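Local coordinates for OBody AM1L10 (Pyrobaculum aerophilum, PDB 4GN3), which is an engineered OB-fold binding protein that probably recognises a protein partner through a surface derived from a nucleic-acid-binding domain, at residues B[58-62]-B[63-67]. Numbering follows the deposited sequence.
Sequences LEYGK and TPDHL
A tight turn at the end of strand 54-59 of the OB-fold leads the chain into helix 65-73, and Thr-63 closes it against Glu-59. Tyr-60 and Gly-61 take backbone angles close to those of a type II beta turn, with positive phi (86°) at Gly-61. Glu-59 O accepts from both Lys-62 N, at 3.1 Å, and Thr-63 N, at 2.9 Å. The Thr-63 side chain returns a bond to the strand: its OG1 accepts from Glu-59 N at 2.9 Å, nearly straight at 165°. Chi1 of -65° sets OG1 beside the backbone N of Thr-63, and the two hold N and O of Glu-59 as a pair. The same torsion turns CG2 to Leu-58, whose CG lies 3.8 Å from it. Leu-58 CD2 reaches on to the first turn of the helix, 4.2 Å from Leu-67 CB. Phe-68 and Phe-71 of the helix also pack on Leu-58.

Lys-62 NZ forms a salt bridge with Glu-59 OE1, approaching from above the carboxylate plane. Tyr-57 OH also bonds this NZ, and Glu-59 OE2 bonds a polar side chain of the other protein's chain. A water links the turn to the start of the helix. It accepts from Gly-61 N and donates to Thr-63 O and to Asp-65 OD1, the last at 2.9 Å.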
loop_
_atom_site.group_PDB
_atom_site.type_symbol
_atom_site.label_atom_id
_atom_site.label_comp_id
_atom_site.label_asym_id
_atom_site.label_seq_id
_atom_site.Cartn_x
_atom_site.Cartn_y
_atom_site.Cartn_z
ATOM N N LEU B 58 -5.255 4.960 4.107
ATOM C CA LEU B 58 -6.435 4.336 4.693
ATOM C C LEU B 58 -6.100 2.858 4.823
ATOM O O LEU B 58 -5.576 2.251 3.884
ATOM C CB LEU B 58 -7.677 4.547 3.818
ATOM C CG LEU B 58 -8.219 5.987 3.719
ATOM C CD1 LEU B 58 -7.328 6.869 2.854
ATOM C CD2 LEU B 58 -9.631 5.962 3.156
ATOM N N GLU B 59 -6.372 2.307 6.000
ATOM C CA GLU B 59 -6.025 0.926 6.315
ATOM C C GLU B 59 -7.236 0.254 6.936
ATOM O O GLU B 59 -7.797 0.770 7.917
ATOM C CB GLU B 59 -4.829 0.894 7.277
ATOM C CG GLU B 59 -4.447 -0.500 7.756
ATOM C CD GLU B 59 -3.392 -0.490 8.851
ATOM O OE1 GLU B 59 -2.711 0.544 9.033
ATOM O OE2 GLU B 59 -3.239 -1.529 9.528
ATOM N N TYR B 60 -7.654 -0.874 6.362
ATOM C CA TYR B 60 -8.829 -1.578 6.863
ATOM C C TYR B 60 -8.678 -1.935 8.337
ATOM O O TYR B 60 -7.622 -2.391 8.759
ATOM C CB TYR B 60 -9.159 -2.846 6.060
ATOM C CG TYR B 60 -10.424 -3.508 6.584
ATOM C CD1 TYR B 60 -10.359 -4.567 7.495
ATOM C CD2 TYR B 60 -11.684 -3.040 6.206
ATOM C CE1 TYR B 60 -11.511 -5.149 7.998
ATOM C CE2 TYR B 60 -12.844 -3.613 6.703
ATOM C CZ TYR B 60 -12.751 -4.667 7.595
ATOM O OH TYR B 60 -13.897 -5.236 8.088
ATOM N N GLY B 61 -9.748 -1.724 9.100
ATOM C CA GLY B 61 -9.776 -2.071 10.518
ATOM C C GLY B 61 -9.214 -0.986 11.412
ATOM O O GLY B 61 -9.338 -1.064 12.627
ATOM N N LYS B 62 -8.595 0.029 10.812
ATOM C CA LYS B 62 -8.023 1.134 11.576
ATOM C C LYS B 62 -8.655 2.454 11.171
ATOM O O LYS B 62 -9.056 3.245 12.020
ATOM C CB LYS B 62 -6.515 1.198 11.374
ATOM C CG LYS B 62 -5.722 0.364 12.364
ATOM C CD LYS B 62 -4.232 0.640 12.217
ATOM C CE LYS B 62 -3.920 2.126 12.341
ATOM N NZ LYS B 62 -2.761 2.525 11.495
ATOM N N THR B 63 -8.725 2.673 9.862
ATOM C CA THR B 63 -9.405 3.817 9.277
ATOM C C THR B 63 -10.914 3.603 9.395
ATOM O O THR B 63 -11.404 2.513 9.079
ATOM C CB THR B 63 -8.992 3.976 7.796
ATOM O OG1 THR B 63 -7.598 4.296 7.729
ATOM C CG2 THR B 63 -9.797 5.072 7.104
ATOM N N PRO B 64 -11.656 4.627 9.868
ATOM C CA PRO B 64 -13.118 4.527 9.939
ATOM C C PRO B 64 -13.719 4.164 8.591
ATOM O O PRO B 64 -13.300 4.691 7.555
ATOM C CB PRO B 64 -13.552 5.937 10.344
ATOM C CG PRO B 64 -12.382 6.496 11.073
ATOM C CD PRO B 64 -11.160 5.891 10.444
ATOM N N ASP B 65 -14.699 3.268 8.609
ATOM C CA ASP B 65 -15.261 2.736 7.379
ATOM C C ASP B 65 -15.925 3.790 6.499
ATOM O O ASP B 65 -15.936 3.640 5.282
ATOM C CB ASP B 65 -16.182 1.544 7.664
ATOM C CG ASP B 65 -15.401 0.250 7.890
ATOM O OD1 ASP B 65 -14.580 -0.123 7.018
ATOM O OD2 ASP B 65 -15.603 -0.393 8.943
ATOM N N HIS B 66 -16.442 4.863 7.100
ATOM C CA HIS B 66 -17.038 5.954 6.317
ATOM C C HIS B 66 -16.033 6.659 5.436
ATOM O O HIS B 66 -16.387 7.194 4.377
ATOM C CB HIS B 66 -17.807 6.939 7.206
ATOM C CG HIS B 66 -16.931 7.882 8.001
ATOM N ND1 HIS B 66 -16.419 7.557 9.200
ATOM C CD2 HIS B 66 -16.508 9.184 7.733
ATOM C CE1 HIS B 66 -15.694 8.589 9.675
ATOM N NE2 HIS B 66 -15.749 9.584 8.774
ATOM N N LEU B 67 -14.763 6.650 5.841
ATOM C CA LEU B 67 -13.716 7.271 5.023
ATOM C C LEU B 67 -13.389 6.464 3.763
ATOM O O LEU B 67 -12.979 7.033 2.753
ATOM C CB LEU B 67 -12.452 7.561 5.845
ATOM C CG LEU B 67 -12.564 8.632 6.935
ATOM C CD1 LEU B 67 -11.207 8.842 7.597
ATOM C CD2 LEU B 67 -13.105 9.954 6.392
HETATM O O HOH W 1 -12.007 -0.218 8.329
#